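Local structure of taurocyamine kinase (Schistosoma mansoni, 4WOD) at residues L276-H281 with T336-G341; S229-K232 with A238-K241; G114-S119 with A344-E349; R305-E310 with G316-L321; R121-R126 with P269-T274. The protein catalyses the reversible, magnesium-dependent transfer of phosphate from ATP to taurocyamine, giving N-phosphotaurocyamine and ADP. The protein carries 4 engineered substitutions. All blocks are in the same frame, centred on the assembly; numbering follows the deposited sequence.

Interaction 1: residues L276-H281 with T336-G341; sequences LRASVH and TEMHSG
Ala278, Ser279 and Val280 of strand 277-281 all meet one side chain, that of Met338 on helix 336-341. The two axes approach to 8.3 Å and run in nearly the same direction, 25° apart. Residues 277-281 are predicted to take part in ATP binding, and Arg277, pointing away from the helix, forms a salt bridge with Asp320. Ala278 is the first to touch: its CB lies 3.7 Å from Met338 CG, and its carbonyl O is closer still, 3.4 Å from the same CG. A methyl group suits this place, because it lets the helix come close without giving up the apolar contact. At Ser279 the side chain starts away from the helix, and OG makes a weak hydrogen bond to Asp320 OD2; what the helix side meets is backbone, with Ser279 C 3.5 Å from Met338 CE. Val280 follows with CG1 3.6 Å from Met338 CE. Met338 reaches all three because its chain bends at chi2 (-94°), carrying the methyl along the strand toward Val280. No hydrogen bond crosses between strand and helix, so the helix is held here by van der Waals contact, and the flexible, unbranched methionine shapes itself to a backbone and two small side chains.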
# COMPACT_ATOMS: atom_id res chain seq x y z
N LEU A 276 -9.73 -21.34 8.04
CA LEU A 276 -10.61 -20.50 8.84
C LEU A 276 -10.55 -19.03 8.45
O LEU A 276 -9.48 -18.44 8.38
CB LEU A 276 -10.29 -20.67 10.32
CG LEU A 276 -11.29 -20.09 11.32
CD1 LEU A 276 -12.15 -21.19 11.91
CD2 LEU A 276 -10.57 -19.32 12.43
N ARG A 277 -11.72 -18.44 8.18
CA ARG A 277 -11.83 -17.00 8.00
C ARG A 277 -12.83 -16.45 9.00
O ARG A 277 -14.04 -16.66 8.85
CB ARG A 277 -12.25 -16.62 6.58
CG ARG A 277 -12.16 -15.11 6.33
CD ARG A 277 -12.68 -14.70 4.94
NE ARG A 277 -14.06 -14.23 5.01
CZ ARG A 277 -14.42 -12.95 4.99
NH1 ARG A 277 -15.71 -12.61 5.07
NH2 ARG A 277 -13.51 -12.00 4.86
N ALA A 278 -12.30 -15.82 10.04
CA ALA A 278 -13.11 -15.14 11.03
C ALA A 278 -13.17 -13.70 10.63
O ALA A 278 -12.14 -13.11 10.33
CB ALA A 278 -12.50 -15.28 12.41
N SER A 279 -14.35 -13.10 10.67
CA SER A 279 -14.44 -11.72 10.23
C SER A 279 -15.60 -10.94 10.85
O SER A 279 -16.54 -11.52 11.38
CB SER A 279 -14.58 -11.69 8.71
OG SER A 279 -15.89 -12.05 8.36
N VAL A 280 -15.51 -9.61 10.77
CA VAL A 280 -16.63 -8.72 11.06
C VAL A 280 -16.88 -7.79 9.88
O VAL A 280 -15.95 -7.48 9.13
CB VAL A 280 -16.39 -7.84 12.31
CG1 VAL A 280 -16.35 -8.70 13.54
CG2 VAL A 280 -15.07 -6.99 12.16
N HIS A 281 -18.14 -7.37 9.73
CA HIS A 281 -18.46 -6.20 8.92
C HIS A 281 -18.47 -5.00 9.85
O HIS A 281 -19.30 -4.92 10.76
CB HIS A 281 -19.82 -6.34 8.23
CG HIS A 281 -19.76 -7.07 6.93
ND1 HIS A 281 -19.09 -8.27 6.78
CD2 HIS A 281 -20.27 -6.76 5.71
CE1 HIS A 281 -19.21 -8.68 5.53
NE2 HIS A 281 -19.91 -7.78 4.86
N THR A 336 -7.84 -15.83 17.39
CA THR A 336 -7.19 -14.88 18.31
C THR A 336 -6.53 -13.73 17.50
O THR A 336 -6.70 -12.55 17.82
CB THR A 336 -6.14 -15.56 19.19
OG1 THR A 336 -6.78 -16.56 20.00
CG2 THR A 336 -5.44 -14.55 20.08
N GLU A 337 -5.80 -14.08 16.46
CA GLU A 337 -5.26 -13.06 15.56
C GLU A 337 -6.35 -12.10 15.08
O GLU A 337 -6.19 -10.87 15.13
CB GLU A 337 -4.57 -13.71 14.36
CG GLU A 337 -3.99 -12.69 13.38
CD GLU A 337 -3.50 -13.32 12.08
OE1 GLU A 337 -4.34 -13.82 11.30
OE2 GLU A 337 -2.27 -13.32 11.85
N MET A 338 -7.48 -12.67 14.64
CA MET A 338 -8.61 -11.87 14.21
C MET A 338 -9.08 -10.95 15.32
O MET A 338 -9.23 -9.74 15.13
CB MET A 338 -9.77 -12.77 13.76
CG MET A 338 -11.00 -12.01 13.30
SD MET A 338 -12.22 -11.76 14.63
CE MET A 338 -13.60 -11.08 13.73
N HIS A 339 -9.33 -11.52 16.49
CA HIS A 339 -9.95 -10.74 17.55
C HIS A 339 -9.05 -9.62 18.03
O HIS A 339 -9.51 -8.48 18.22
CB HIS A 339 -10.34 -11.62 18.73
CG HIS A 339 -11.09 -10.87 19.78
ND1 HIS A 339 -10.46 -10.29 20.86
CD2 HIS A 339 -12.40 -10.59 19.91
CE1 HIS A 339 -11.37 -9.68 21.61
NE2 HIS A 339 -12.55 -9.86 21.06
N SER A 340 -7.78 -9.94 18.22
CA SER A 340 -6.78 -8.99 18.68
C SER A 340 -6.61 -7.85 17.69
O SER A 340 -6.65 -6.68 18.06
CB SER A 340 -5.43 -9.67 18.90
OG SER A 340 -5.49 -10.51 20.03
N GLY A 341 -6.40 -8.21 16.43
CA GLY A 341 -6.22 -7.21 15.38
C GLY A 341 -7.45 -6.35 15.16
O GLY A 341 -7.33 -5.12 15.06

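Interaction 2: residues S229-K232 with A238-K241; sequences SMQK and AVYK
A chi1 of -180° swings Ser229 OG to the side opposite its backbone N, toward Val239, while Gln231 places CG in the tighter position between its backbone N and carbonyl carbon (chi1 65°) and then runs extended past the same valine. The two residues stand on the same side of strand 225-232, which leads through a short turn into helix 236-251: a strand-turn-helix unit of the catalytic domain, where the helix folds back over the antiparallel sheet. Ser229 OG donates a hydrogen bond to Val239 O over 2.9 Å. The donor lies in the carbonyl plane on a lone pair, with a C=O...donor angle of 115°, so it approaches the helix carbonyl from its flank. A serine suits the site because its short hydroxyl fits between strand and helix and can bind a backbone oxygen.

Val239 turns both its branches to the strand. CG1 of Val239 rests 3.3 Å from Ser229 O, and the side chain also touches Val122 on the neighbouring strand. CG2 turns to the aliphatic and amide part of Gln231, 3.6 Å from Gln231 CG and 3.5 Å from Gln231 CD, the two side chains sliding past each other in opposite directions. Glutamine serves both needs, since its methylene chain packs on the valine while Gln231 OE1 accepts a hydrogen bond from Arg242, further along the helix. At the edge of the contact, Gln231 NE2 stands 4.2 Å from Ala238 CB.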
# COMPACT_ATOMS: atom_id res chain seq x y z
N SER A 229 -20.79 -19.91 10.44
CA SER A 229 -21.55 -19.42 11.60
C SER A 229 -21.63 -17.89 11.52
O SER A 229 -20.64 -17.25 11.19
CB SER A 229 -20.90 -19.89 12.90
OG SER A 229 -21.62 -19.45 14.04
N MET A 230 -22.76 -17.30 11.85
CA MET A 230 -22.92 -15.88 11.71
C MET A 230 -24.06 -15.31 12.55
O MET A 230 -24.95 -15.98 12.87
CB MET A 230 -23.15 -15.53 10.27
CG MET A 230 -24.48 -15.96 9.73
SD MET A 230 -24.61 -17.68 9.37
CE MET A 230 -25.95 -17.75 8.20
N GLN A 231 -23.95 -14.05 12.88
CA GLN A 231 -25.02 -13.33 13.59
C GLN A 231 -24.77 -11.83 13.57
O GLN A 231 -23.64 -11.36 13.38
CB GLN A 231 -25.16 -13.82 15.04
CG GLN A 231 -23.95 -13.54 15.89
CD GLN A 231 -23.93 -14.35 17.18
OE1 GLN A 231 -24.26 -15.54 17.18
NE2 GLN A 231 -23.55 -13.71 18.28
N LYS A 232 -25.84 -11.07 13.78
CA LYS A 232 -25.71 -9.64 13.92
C LYS A 232 -24.91 -9.35 15.19
O LYS A 232 -24.94 -10.15 16.13
CB LYS A 232 -27.09 -8.98 13.96
CG LYS A 232 -27.65 -8.69 12.57
CD LYS A 232 -29.14 -8.37 12.63
CE LYS A 232 -29.81 -8.55 11.27
NZ LYS A 232 -29.34 -7.55 10.27
N ALA A 238 -19.55 -16.70 20.74
CA ALA A 238 -20.66 -17.59 20.40
C ALA A 238 -20.56 -18.10 18.96
O ALA A 238 -20.73 -19.29 18.69
CB ALA A 238 -21.99 -16.87 20.62
N VAL A 239 -20.27 -17.19 18.03
CA VAL A 239 -20.15 -17.56 16.61
C VAL A 239 -19.10 -18.65 16.43
O VAL A 239 -19.33 -19.65 15.74
CB VAL A 239 -19.78 -16.34 15.74
CG1 VAL A 239 -19.55 -16.74 14.28
CG2 VAL A 239 -20.85 -15.28 15.83
N TYR A 240 -17.95 -18.44 17.06
CA TYR A 240 -16.81 -19.34 16.93
C TYR A 240 -17.06 -20.67 17.61
O TYR A 240 -16.76 -21.72 17.04
CB TYR A 240 -15.56 -18.69 17.50
CG TYR A 240 -14.31 -19.56 17.53
CD1 TYR A 240 -13.54 -19.75 16.39
CD2 TYR A 240 -13.89 -20.14 18.72
CE1 TYR A 240 -12.39 -20.52 16.43
CE2 TYR A 240 -12.75 -20.92 18.77
CZ TYR A 240 -12.00 -21.11 17.62
OH TYR A 240 -10.86 -21.88 17.68
N LYS A 241 -17.60 -20.63 18.82
CA LYS A 241 -17.97 -21.85 19.53
C LYS A 241 -18.99 -22.66 18.74
O LYS A 241 -18.87 -23.88 18.65
CB LYS A 241 -18.53 -21.54 20.91
CG LYS A 241 -17.47 -21.35 21.97
CD LYS A 241 -18.08 -21.08 23.35
CE LYS A 241 -17.02 -20.51 24.30
NZ LYS A 241 -17.42 -20.50 25.75

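Interaction 3: residues G114-S119 with A344-E349; sequences GNLVVS and ALLELE
Leu116 leads into strand 117-126 and lays its side chain against Leu346 and Glu349 of helix 331-355. Its CB already grazes the helix, 4.1 Å from Leu346 CD2. From there CG is turned anti to the carbonyl carbon (chi1 -50°), which sends the branch onward to the helix, and the tip atom CD1 settles between two residues about one turn apart: Leu346 CD2 at 3.7 Å and Glu349 CG, also at 3.7 Å. The two leucines slide past each other in opposite directions, whereas Leu116 runs at a slant to Glu349.

The other branch of Leu346 is taken up by the next residue. Leu346 CD1 lies 3.6 Å from Val117 CG2, and these side chains meet at about a right angle, so one helix leucine divides its two methyls between consecutive residues of the chain. Branched apolar residues suit such a place because each carries two methyls that can serve two neighbours. Val117 also touches Val280 of the adjoining strand, and Leu346 touches Ala282.

Glu349 would look foreign among leucines, but only its methylene part faces Leu116. A bend at chi2 (75°) leads the carboxylate elsewhere, where OE1 accepts a hydrogen bond from Leu287 N and OE2 from Met286 N and Gln353 NE2, which satisfies the buried charge. The long helix 331-355, packed against the start of a central strand, belongs to the first phosphagen kinase catalytic domain, an antiparallel sheet flanked by helices.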
# COMPACT_ATOMS: atom_id res chain seq x y z
N GLY A 114 -16.51 0.90 20.35
CA GLY A 114 -17.17 1.93 19.58
C GLY A 114 -18.51 1.57 18.98
O GLY A 114 -19.10 2.39 18.30
N ASN A 115 -18.98 0.35 19.23
CA ASN A 115 -20.23 -0.15 18.65
C ASN A 115 -20.29 0.02 17.13
O ASN A 115 -21.24 0.58 16.59
CB ASN A 115 -21.44 0.54 19.30
CG ASN A 115 -22.74 -0.18 18.99
OD1 ASN A 115 -22.76 -1.40 18.84
ND2 ASN A 115 -23.82 0.58 18.87
N LEU A 116 -19.26 -0.48 16.46
CA LEU A 116 -19.09 -0.31 15.02
C LEU A 116 -19.39 -1.59 14.23
O LEU A 116 -19.41 -1.58 12.99
CB LEU A 116 -17.64 0.12 14.70
CG LEU A 116 -17.03 1.30 15.46
CD1 LEU A 116 -15.51 1.42 15.19
CD2 LEU A 116 -17.75 2.60 15.14
N VAL A 117 -19.60 -2.69 14.92
CA VAL A 117 -19.69 -3.96 14.22
C VAL A 117 -21.13 -4.35 13.88
O VAL A 117 -21.95 -4.55 14.76
CB VAL A 117 -19.04 -5.09 15.05
CG1 VAL A 117 -19.19 -6.41 14.33
CG2 VAL A 117 -17.58 -4.80 15.28
N VAL A 118 -21.43 -4.46 12.59
CA VAL A 118 -22.75 -4.87 12.12
C VAL A 118 -23.01 -6.36 12.36
O VAL A 118 -24.08 -6.77 12.83
CB VAL A 118 -22.91 -4.61 10.60
CG1 VAL A 118 -24.29 -5.04 10.12
CG2 VAL A 118 -22.63 -3.16 10.28
N SER A 119 -22.03 -7.16 11.99
CA SER A 119 -22.16 -8.61 12.10
C SER A 119 -20.79 -9.27 12.19
O SER A 119 -19.76 -8.66 11.87
CB SER A 119 -22.93 -9.18 10.91
OG SER A 119 -22.24 -8.89 9.71
N ALA A 344 -7.86 -3.88 17.99
CA ALA A 344 -6.94 -2.75 17.82
C ALA A 344 -7.43 -1.76 16.75
O ALA A 344 -7.32 -0.54 16.91
CB ALA A 344 -5.52 -3.26 17.46
N LEU A 345 -7.93 -2.29 15.64
CA LEU A 345 -8.36 -1.42 14.54
C LEU A 345 -9.61 -0.62 14.90
O LEU A 345 -9.73 0.56 14.55
CB LEU A 345 -8.62 -2.25 13.29
CG LEU A 345 -7.44 -3.00 12.67
CD1 LEU A 345 -7.92 -3.78 11.45
CD2 LEU A 345 -6.31 -2.00 12.29
N LEU A 346 -10.55 -1.26 15.58
CA LEU A 346 -11.76 -0.57 15.98
C LEU A 346 -11.44 0.47 17.07
O LEU A 346 -12.01 1.57 17.08
CB LEU A 346 -12.84 -1.57 16.46
CG LEU A 346 -13.38 -2.57 15.43
CD1 LEU A 346 -14.25 -3.60 16.12
CD2 LEU A 346 -14.16 -1.91 14.28
N GLU A 347 -10.52 0.13 17.97
CA GLU A 347 -10.06 1.10 18.97
C GLU A 347 -9.41 2.31 18.27
O GLU A 347 -9.59 3.46 18.68
CB GLU A 347 -9.08 0.47 19.96
CG GLU A 347 -9.74 -0.42 21.00
CD GLU A 347 -8.73 -1.17 21.88
OE1 GLU A 347 -7.57 -1.32 21.48
OE2 GLU A 347 -9.11 -1.62 22.98
N LEU A 348 -8.69 2.04 17.19
CA LEU A 348 -8.06 3.11 16.43
C LEU A 348 -9.10 3.97 15.69
O LEU A 348 -8.94 5.19 15.60
CB LEU A 348 -7.03 2.54 15.45
CG LEU A 348 -6.10 3.56 14.77
CD1 LEU A 348 -5.46 4.46 15.81
CD2 LEU A 348 -5.04 2.82 13.97
N GLU A 349 -10.17 3.36 15.19
CA GLU A 349 -11.23 4.15 14.56
C GLU A 349 -11.84 5.10 15.59
O GLU A 349 -12.09 6.28 15.32
CB GLU A 349 -12.31 3.25 13.96
CG GLU A 349 -13.55 4.00 13.50
CD GLU A 349 -13.34 4.77 12.20
OE1 GLU A 349 -12.32 4.53 11.51
OE2 GLU A 349 -14.21 5.61 11.85

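Interaction 4: residues R305-E310 with G316-L321; sequences RGTHGE and GGIYDL
A beta hairpin joins strands 302-306 and 318-323, and Arg305 and Asp320 form its antiparallel hydrogen-bonded pair. Arg305 N donates to Asp320 O and Asp320 N to Arg305 O, both at 2.8 Å. Both side chains leave the same face of the sheet. Arg305 NH1 remains 4.3 Å from Asp320 OD1, and a water, 2.8 Å from Arg305 NH1, lies between them. Aspartate suits its place because, while its backbone pairs with Arg305, its OD1 forms a salt bridge to Arg277 NH2 on the next strand. With strand 302-306 outermost in the eight-stranded sheet of the catalytic domain, the hairpin forms its border; residues 305-310 are predicted to bind ATP. Tyr319 lies on the other face, where its broad ring can rest by Gly306, CD1 being 3.9 Å from Gly306 CA, and meet Phe293 edge-to-face. Where the strands part, Thr307 OG1, set between its backbone N and carbonyl carbon (chi1 56°), points at Ile318 O as a hydrogen-bond donor, though the modelled 2.4 Å is too short to be trusted. Thr307 also begins a type II turn ending at Glu310. Gly309, at positive phi, takes its third position, where a CB would strike the preceding carbonyl; His308 and Gly309 are poorly ordered, so the turn's angles are approximate.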
# COMPACT_ATOMS: atom_id res chain seq x y z
N ARG A 305 -11.51 -6.21 3.27
CA ARG A 305 -12.16 -6.30 1.98
C ARG A 305 -13.32 -5.32 1.94
O ARG A 305 -14.11 -5.23 2.89
CB ARG A 305 -12.63 -7.72 1.68
CG ARG A 305 -11.51 -8.75 1.51
CD ARG A 305 -11.97 -10.16 1.89
NE ARG A 305 -10.98 -11.20 1.59
CZ ARG A 305 -10.48 -12.04 2.50
NH1 ARG A 305 -10.86 -11.93 3.77
NH2 ARG A 305 -9.59 -12.97 2.16
N GLY A 306 -13.40 -4.59 0.83
CA GLY A 306 -14.46 -3.62 0.63
C GLY A 306 -15.81 -4.30 0.57
O GLY A 306 -15.91 -5.50 0.34
N THR A 307 -16.86 -3.52 0.82
CA THR A 307 -18.22 -4.04 0.73
C THR A 307 -19.06 -3.14 -0.16
O THR A 307 -20.23 -2.90 0.12
CB THR A 307 -18.90 -4.17 2.13
OG1 THR A 307 -18.89 -2.90 2.80
CG2 THR A 307 -18.21 -5.21 3.00
N HIS A 308 -18.45 -2.62 -1.22
CA HIS A 308 -19.21 -1.76 -2.12
C HIS A 308 -20.18 -2.62 -2.93
O HIS A 308 -19.85 -3.73 -3.35
CB HIS A 308 -18.30 -0.96 -3.06
CG HIS A 308 -19.04 0.06 -3.86
ND1 HIS A 308 -19.72 -0.25 -5.02
CD2 HIS A 308 -19.24 1.39 -3.66
CE1 HIS A 308 -20.28 0.84 -5.51
NE2 HIS A 308 -20.00 1.85 -4.70
N GLY A 309 -21.38 -2.08 -3.11
CA GLY A 309 -22.48 -2.83 -3.70
C GLY A 309 -23.39 -3.37 -2.61
O GLY A 309 -24.55 -3.69 -2.86
N GLU A 310 -22.87 -3.46 -1.39
CA GLU A 310 -23.62 -4.04 -0.28
C GLU A 310 -24.33 -2.99 0.56
O GLU A 310 -25.11 -3.33 1.45
CB GLU A 310 -22.70 -4.86 0.64
CG GLU A 310 -21.73 -5.79 -0.06
CD GLU A 310 -21.01 -6.71 0.92
OE1 GLU A 310 -21.22 -6.56 2.14
OE2 GLU A 310 -20.24 -7.58 0.46
N GLY A 316 -20.58 4.31 2.95
CA GLY A 316 -19.45 3.43 2.73
C GLY A 316 -18.75 3.33 4.08
O GLY A 316 -19.39 3.45 5.12
N GLY A 317 -17.44 3.12 4.07
CA GLY A 317 -16.72 3.02 5.32
C GLY A 317 -17.05 1.73 6.06
O GLY A 317 -16.58 1.53 7.18
N ILE A 318 -17.85 0.87 5.44
CA ILE A 318 -18.10 -0.45 6.00
C ILE A 318 -17.20 -1.49 5.34
O ILE A 318 -17.24 -1.68 4.13
CB ILE A 318 -19.56 -0.89 5.84
CG1 ILE A 318 -20.47 0.07 6.61
CG2 ILE A 318 -19.74 -2.30 6.35
CD1 ILE A 318 -21.90 -0.40 6.69
N TYR A 319 -16.38 -2.16 6.14
CA TYR A 319 -15.42 -3.13 5.62
C TYR A 319 -15.54 -4.48 6.28
O TYR A 319 -15.94 -4.58 7.44
CB TYR A 319 -13.99 -2.63 5.79
CG TYR A 319 -13.66 -1.52 4.83
CD1 TYR A 319 -12.91 -1.77 3.68
CD2 TYR A 319 -14.13 -0.23 5.05
CE1 TYR A 319 -12.62 -0.77 2.78
CE2 TYR A 319 -13.86 0.78 4.16
CZ TYR A 319 -13.09 0.51 3.03
OH TYR A 319 -12.82 1.54 2.15
N ASP A 320 -15.17 -5.51 5.52
CA ASP A 320 -14.96 -6.84 6.07
C ASP A 320 -13.51 -6.92 6.54
O ASP A 320 -12.57 -6.68 5.78
CB ASP A 320 -15.27 -7.91 5.02
CG ASP A 320 -15.19 -9.32 5.58
OD1 ASP A 320 -14.07 -9.85 5.70
OD2 ASP A 320 -16.26 -9.92 5.87
N LEU A 321 -13.33 -7.24 7.82
CA LEU A 321 -12.01 -7.38 8.43
C LEU A 321 -11.86 -8.80 8.92
O LEU A 321 -12.66 -9.23 9.74
CB LEU A 321 -11.85 -6.42 9.62
CG LEU A 321 -12.09 -4.93 9.33
CD1 LEU A 321 -12.03 -4.15 10.62
CD2 LEU A 321 -11.05 -4.43 8.33
O HOH W 1 -11.76 -9.52 4.98

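Interaction 5: residues R121-R126 with P269-T274; sequences RVRLGR and PSNLGT. With ARG (arginine), chain B.
Arg123 and Asn271 form the close half of this contact, Arg126 and Thr274 the looser half. Arg123 NH2 donates to Asn271 OD1 in a short and bent bond (133°), whose modelled length of 2.5 Å is doubtful. The oxygen lies at the guanidinium edge, the amide plane standing 81° from that of the guanidinium. Bends at chi2 and chi3 bring the arginine tip to the loop, where NH2 also binds Thr275 O. Next along the loop, Ser270 OG takes only a weak hydrogen bond, 3.4 Å, from NE of the bound arginine.

By contrast, Arg126 NH1 stays 3.9 Å from Thr274 O, and a water fills in: Arg126 NH2 gives it a 3.0 Å hydrogen bond, and it passes one of 2.7 Å to Thr274 O. A bend at chi2 (-69°) curls the chain back, letting Arg126 NH1 reach Gly125 O at 3.0 Å, and Phe264 adds a cation-pi contact.

Arginine suits both places because its several N-H groups can serve more than one oxygen: Asn271 OD1 and Thr275 O for Arg123, Gly125 O and a water for Arg126. Arg123, in a predicted ATP-binding stretch, probably acts as a second shell, and may help to orient the amide of Asn271, a residue of the arginine pocket.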
# COMPACT_ATOMS: atom_id res chain seq x y z
N ARG A 121 -18.85 -13.21 11.64
CA ARG A 121 -19.01 -14.45 10.89
C ARG A 121 -17.72 -15.25 10.97
O ARG A 121 -16.64 -14.67 10.94
CB ARG A 121 -19.41 -14.09 9.44
CG ARG A 121 -19.10 -15.13 8.38
CD ARG A 121 -19.60 -14.64 7.00
NE ARG A 121 -19.29 -15.56 5.90
CZ ARG A 121 -18.06 -15.81 5.43
NH1 ARG A 121 -17.00 -15.21 5.95
NH2 ARG A 121 -17.89 -16.66 4.42
N VAL A 122 -17.81 -16.56 11.14
CA VAL A 122 -16.62 -17.42 11.01
C VAL A 122 -16.92 -18.58 10.03
O VAL A 122 -17.97 -19.23 10.08
CB VAL A 122 -16.14 -17.99 12.37
CG1 VAL A 122 -14.80 -18.69 12.21
CG2 VAL A 122 -15.99 -16.87 13.40
N ARG A 123 -15.98 -18.78 9.11
CA ARG A 123 -16.14 -19.74 8.03
C ARG A 123 -14.99 -20.74 8.03
O ARG A 123 -13.84 -20.37 8.29
CB ARG A 123 -16.19 -19.00 6.68
CG ARG A 123 -16.20 -19.91 5.45
CD ARG A 123 -15.33 -19.34 4.33
NE ARG A 123 -13.93 -19.76 4.47
CZ ARG A 123 -12.90 -19.13 3.92
NH1 ARG A 123 -13.10 -18.03 3.20
NH2 ARG A 123 -11.67 -19.59 4.10
N LEU A 124 -15.30 -22.00 7.75
CA LEU A 124 -14.30 -23.00 7.41
C LEU A 124 -14.79 -23.90 6.27
O LEU A 124 -15.97 -23.86 5.89
CB LEU A 124 -13.92 -23.86 8.63
CG LEU A 124 -14.98 -24.58 9.45
CD1 LEU A 124 -15.55 -25.83 8.76
CD2 LEU A 124 -14.37 -24.94 10.82
N GLY A 125 -13.88 -24.72 5.77
CA GLY A 125 -14.16 -25.63 4.68
C GLY A 125 -13.52 -26.98 4.95
O GLY A 125 -12.59 -27.08 5.76
N ARG A 126 -14.03 -28.04 4.31
CA ARG A 126 -13.43 -29.36 4.40
C ARG A 126 -13.55 -30.11 3.08
O ARG A 126 -14.52 -29.94 2.33
CB ARG A 126 -14.09 -30.20 5.50
CG ARG A 126 -13.90 -29.68 6.92
CD ARG A 126 -12.45 -29.81 7.37
NE ARG A 126 -12.28 -29.59 8.81
CZ ARG A 126 -11.89 -28.44 9.35
NH1 ARG A 126 -11.64 -27.39 8.56
NH2 ARG A 126 -11.75 -28.33 10.68
N PRO A 269 -5.83 -23.00 -3.08
CA PRO A 269 -4.68 -22.97 -2.17
C PRO A 269 -4.73 -21.86 -1.12
O PRO A 269 -4.04 -22.01 -0.11
CB PRO A 269 -3.49 -22.75 -3.10
CG PRO A 269 -3.92 -23.35 -4.41
CD PRO A 269 -5.41 -23.02 -4.50
N SER A 270 -5.50 -20.80 -1.34
CA SER A 270 -5.54 -19.70 -0.38
C SER A 270 -6.16 -20.09 0.96
O SER A 270 -5.87 -19.46 1.99
CB SER A 270 -6.29 -18.50 -0.97
OG SER A 270 -7.66 -18.80 -1.18
N ASN A 271 -7.00 -21.11 0.95
CA ASN A 271 -7.74 -21.55 2.14
C ASN A 271 -7.24 -22.84 2.79
O ASN A 271 -8.00 -23.51 3.47
CB ASN A 271 -9.22 -21.74 1.80
CG ASN A 271 -9.94 -20.42 1.63
OD1 ASN A 271 -9.80 -19.52 2.46
ND2 ASN A 271 -10.70 -20.30 0.56
N LEU A 272 -5.97 -23.18 2.56
CA LEU A 272 -5.36 -24.35 3.20
C LEU A 272 -5.06 -24.10 4.67
O LEU A 272 -5.17 -22.95 5.15
CB LEU A 272 -4.05 -24.72 2.48
CG LEU A 272 -4.22 -25.19 1.03
CD1 LEU A 272 -2.84 -25.23 0.32
CD2 LEU A 272 -4.92 -26.58 0.94
N GLY A 273 -4.68 -25.16 5.37
CA GLY A 273 -4.28 -25.04 6.77
C GLY A 273 -5.46 -25.14 7.71
O GLY A 273 -6.02 -26.23 7.88
N THR A 274 -5.84 -24.01 8.31
CA THR A 274 -7.04 -23.96 9.15
C THR A 274 -8.31 -23.88 8.33
O THR A 274 -9.37 -24.26 8.81
CB THR A 274 -7.05 -22.76 10.12
OG1 THR A 274 -7.06 -21.52 9.37
CG2 THR A 274 -5.85 -22.81 11.05
N ARG B . -6.37 -15.65 -4.29
CA ARG B . -7.23 -16.38 -5.18
C ARG B . -7.09 -16.11 -6.66
O ARG B . -7.07 -14.94 -7.10
CB ARG B . -8.65 -16.26 -4.75
CG ARG B . -8.99 -17.22 -3.66
CD ARG B . -9.94 -18.19 -4.25
NE ARG B . -10.34 -19.15 -3.26
CZ ARG B . -11.58 -19.48 -3.05
NH1 ARG B . -11.87 -20.36 -2.14
NH2 ARG B . -12.52 -18.90 -3.73
OXT ARG B . -6.98 -17.19 -7.27
O HOH W 2 -10.30 -25.75 10.82

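In the fold
From the N terminus, residues 114-126 open two of the contacts. Interaction 3 closes the widest loop, from 114 to 349, and the other four all lie within it. Interaction 5 closes a loop from 121 to 274, and the short strand-to-helix return of interaction 2 falls inside that. Interaction 1 follows in series, closing 276 to 341 and enclosing the hairpin of interaction 4. None cross. Strands 225-232, 117-126, 277-283, 318-323 and 302-306 stand side by side in one sheet, so the contacts share a frame: interactions 1 and 3 lay helix 331-355 on it, interaction 2 helix 236-251, interaction 4 forms its border, and interaction 5 links it to the arginine-binding loop.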